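Local structure of BH0236 protein (Bacillus halodurans, 5T7A) at residues A57-H63 / E97-E103. The protein is a family 56 carbohydrate-binding module that probably recognises beta-1,3-glucan and supports its hydrolysis. Numbering follows the deposited sequence. Where two conformers were deposited one is given.
With EDO (1,2-ethanediol), chain D; EDO (1,2-ethanediol), chain E.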
loop_
_atom_site.group_PDB
_atom_site.type_symbol
_atom_site.label_atom_id
_atom_site.label_comp_id
_atom_site.label_asym_id
_atom_site.label_seq_id
_atom_site.Cartn_x
_atom_site.Cartn_y
_atom_site.Cartn_z
ATOM N N ALA A 57 1.964 14.244 2.334
ATOM C CA ALA A 57 1.544 13.651 3.615
ATOM C C ALA A 57 2.735 13.699 4.627
ATOM O O ALA A 57 3.857 13.451 4.269
ATOM C CB ALA A 57 1.150 12.210 3.365
ATOM N N ARG A 58 2.422 13.974 5.896
ATOM C CA ARG A 58 3.452 13.918 6.925
ATOM C C ARG A 58 3.849 12.446 7.177
ATOM O O ARG A 58 5.022 12.138 7.511
ATOM C CB ARG A 58 2.979 14.549 8.189
ATOM C CG ARG A 58 2.866 16.072 8.122
ATOM C CD ARG A 58 2.545 16.639 9.509
ATOM N NE ARG A 58 1.163 16.430 9.918
ATOM C CZ ARG A 58 0.796 15.916 11.081
ATOM N NH1 ARG A 58 1.721 15.478 11.964
ATOM N NH2 ARG A 58 -0.450 15.803 11.342
ATOM N N TYR A 59 2.915 11.539 6.966
ATOM C CA TYR A 59 3.136 10.107 7.168
ATOM C C TYR A 59 2.043 9.325 6.469
ATOM O O TYR A 59 0.929 9.843 6.259
ATOM C CB TYR A 59 3.108 9.740 8.653
ATOM C CG TYR A 59 1.860 10.066 9.408
ATOM C CD1 TYR A 59 0.792 9.198 9.466
ATOM C CD2 TYR A 59 1.710 11.284 10.056
ATOM C CE1 TYR A 59 -0.377 9.529 10.150
ATOM C CE2 TYR A 59 0.543 11.605 10.785
ATOM C CZ TYR A 59 -0.485 10.744 10.826
ATOM O OH TYR A 59 -1.654 11.075 11.493
ATOM N N VAL A 60 2.391 8.091 6.124
ATOM C CA VAL A 60 1.352 7.120 5.636
ATOM C C VAL A 60 1.706 5.768 6.242
ATOM O O VAL A 60 2.844 5.346 6.179
ATOM C CB VAL A 60 1.402 6.999 4.100
ATOM C CG1 VAL A 60 0.346 6.052 3.655
ATOM C CG2 VAL A 60 1.190 8.354 3.461
ATOM N N ASP A 61 0.711 5.131 6.868
ATOM C CA ASP A 61 0.786 3.747 7.332
ATOM C C ASP A 61 0.041 2.823 6.370
ATOM O O ASP A 61 -0.965 3.219 5.770
ATOM C CB ASP A 61 0.161 3.584 8.673
ATOM C CG ASP A 61 0.883 4.366 9.772
ATOM O OD1 ASP A 61 2.070 4.645 9.628
ATOM O OD2 ASP A 61 0.219 4.723 10.779
ATOM N N VAL A 62 0.567 1.602 6.219
ATOM C CA VAL A 62 -0.127 0.566 5.521
ATOM C C VAL A 62 -0.522 -0.544 6.456
ATOM O O VAL A 62 0.232 -0.866 7.400
ATOM C CB VAL A 62 0.704 0.043 4.320
ATOM C CG1 VAL A 62 2.019 -0.607 4.744
ATOM C CG2 VAL A 62 -0.114 -0.885 3.460
ATOM N N HIS A 63 -1.702 -1.083 6.231
ATOM C CA HIS A 63 -2.307 -2.213 7.018
ATOM C C HIS A 63 -2.415 -3.349 6.018
ATOM O O HIS A 63 -2.912 -3.134 4.907
ATOM C CB HIS A 63 -3.689 -1.825 7.510
ATOM C CG HIS A 63 -3.740 -0.455 8.102
ATOM N ND1 HIS A 63 -3.048 -0.110 9.257
ATOM C CD2 HIS A 63 -4.289 0.685 7.655
ATOM C CE1 HIS A 63 -3.202 1.178 9.496
ATOM N NE2 HIS A 63 -3.963 1.686 8.552
ATOM N N GLU A 97 -4.148 -8.290 0.954
ATOM C CA GLU A 97 -5.144 -7.245 1.176
ATOM C C GLU A 97 -4.444 -6.111 1.903
ATOM O O GLU A 97 -3.642 -6.348 2.795
ATOM C CB GLU A 97 -6.365 -7.766 1.927
ATOM C CG GLU A 97 -7.298 -8.582 0.983
ATOM C CD GLU A 97 -8.433 -9.160 1.750
ATOM O OE1 GLU A 97 -8.159 -10.134 2.488
ATOM O OE2 GLU A 97 -9.569 -8.644 1.598
ATOM N N TYR A 98 -4.782 -4.863 1.569
ATOM C CA TYR A 98 -4.021 -3.736 2.063
ATOM C C TYR A 98 -4.896 -2.509 2.095
ATOM O O TYR A 98 -5.796 -2.328 1.278
ATOM C CB TYR A 98 -2.775 -3.472 1.228
ATOM C CG TYR A 98 -3.016 -3.205 -0.233
ATOM C CD1 TYR A 98 -3.224 -4.259 -1.130
ATOM C CD2 TYR A 98 -2.976 -1.925 -0.761
ATOM C CE1 TYR A 98 -3.443 -4.040 -2.455
ATOM C CE2 TYR A 98 -3.189 -1.688 -2.064
ATOM C CZ TYR A 98 -3.416 -2.704 -2.935
ATOM O OH TYR A 98 -3.629 -2.435 -4.266
ATOM N N SER A 99 -4.685 -1.711 3.147
ATOM C CA SER A 99 -5.389 -0.425 3.310
ATOM C C SER A 99 -4.405 0.571 3.845
ATOM O O SER A 99 -3.287 0.181 4.236
ATOM C CB SER A 99 -6.542 -0.557 4.245
ATOM O OG SER A 99 -6.109 -1.074 5.503
ATOM N N PHE A 100 -4.774 1.849 3.813
ATOM C CA PHE A 100 -3.877 2.895 4.240
ATOM C C PHE A 100 -4.486 3.814 5.259
ATOM O O PHE A 100 -5.692 4.095 5.207
ATOM C CB PHE A 100 -3.431 3.755 3.036
ATOM C CG PHE A 100 -2.843 2.931 1.906
ATOM C CD1 PHE A 100 -1.510 2.622 1.874
ATOM C CD2 PHE A 100 -3.675 2.467 0.878
ATOM C CE1 PHE A 100 -0.977 1.865 0.808
ATOM C CE2 PHE A 100 -3.160 1.733 -0.125
ATOM C CZ PHE A 100 -1.820 1.404 -0.185
ATOM N N THR A 101 -3.608 4.386 6.083
ATOM C CA THR A 101 -3.990 5.532 6.894
ATOM C C THR A 101 -2.989 6.619 6.492
ATOM O O THR A 101 -1.788 6.430 6.687
ATOM C CB THR A 101 -3.965 5.203 8.405
ATOM O OG1 THR A 101 -4.952 4.211 8.711
ATOM C CG2 THR A 101 -4.238 6.459 9.219
ATOM N N TYR A 102 -3.504 7.736 5.980
ATOM C CA TYR A 102 -2.673 8.800 5.479
ATOM C C TYR A 102 -3.022 10.124 6.084
ATOM O O TYR A 102 -4.154 10.441 6.334
ATOM C CB TYR A 102 -2.780 8.926 3.959
ATOM C CG TYR A 102 -4.110 9.199 3.409
ATOM C CD1 TYR A 102 -5.039 8.199 3.185
ATOM C CD2 TYR A 102 -4.445 10.520 2.999
ATOM C CE1 TYR A 102 -6.283 8.513 2.629
ATOM C CE2 TYR A 102 -5.660 10.816 2.448
ATOM C CZ TYR A 102 -6.589 9.817 2.229
ATOM O OH TYR A 102 -7.810 10.093 1.687
ATOM N N GLU A 103 -1.991 10.904 6.326
ATOM C CA GLU A 103 -2.191 12.249 6.865
ATOM C C GLU A 103 -2.436 13.201 5.658
ATOM O O GLU A 103 -1.854 13.042 4.554
ATOM C CB GLU A 103 -0.953 12.639 7.601
ATOM C CG GLU A 103 -1.052 13.947 8.377
ATOM C CD GLU A 103 -0.640 15.156 7.588
ATOM O OE1 GLU A 103 -0.063 15.067 6.478
ATOM O OE2 GLU A 103 -0.915 16.275 8.119
HETATM C C1 EDO D . -1.596 13.488 13.521
HETATM O O1 EDO D . -1.708 14.910 13.838
HETATM C C2 EDO D . -2.207 13.342 12.180
HETATM O O2 EDO D . -3.515 13.219 12.282
HETATM C C1 EDO E . -9.257 -7.664 5.254
HETATM O O1 EDO E . -9.461 -8.525 6.361
HETATM C C2 EDO E . -10.602 -7.106 4.915
HETATM O O2 EDO E . -11.096 -7.671 3.706
#
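Glu103 takes hold of Arg58 twice: OE1 accepts a hydrogen bond from the backbone N of Arg58 (2.8 Å), while Arg58 NE donates to OE2 in a salt bridge, also 2.8 Å. The guanidinium and carboxylate planes stand 78° apart, and NE meets OE2 from above the carboxylate plane. A bend at chi2 (-91°) turns the carboxylate back to Arg58. Tyr59 CG sits between its backbone N and carbonyl carbon (chi1 58°), which lays the ring over Glu103 CB, a CH-pi contact 3.7 Å from CB to the ring centroid. On the same face of the sheet as Asp61, His63 NE2, at the ring edge, and Thr101 OG1 share a hydrogen bond (2.7 Å). The backbones behind these side chains form an antiparallel ladder between neighbouring strands 60-66 and 95-103 of what is, by its geometry, a beta-sandwich, with Asp61-Thr101 and His63-Ser99 as its hydrogen-bonded pairs; Asp61 N reaches Thr101 O at 2.8 Å. On the opposite face, Val62 CG2 packs on Phe100 CE1 (3.9 Å) and Val60 CG2 on Tyr102 CB, a buried apolar layer resting on Ile49 and Phe51 of strand 46-53. Further out, Gly106 N gives Glu103 OE2 another donor, Asn73 OD1 bonds His63 ND1, and Thr110 OG1 bonds Thr101 OG1.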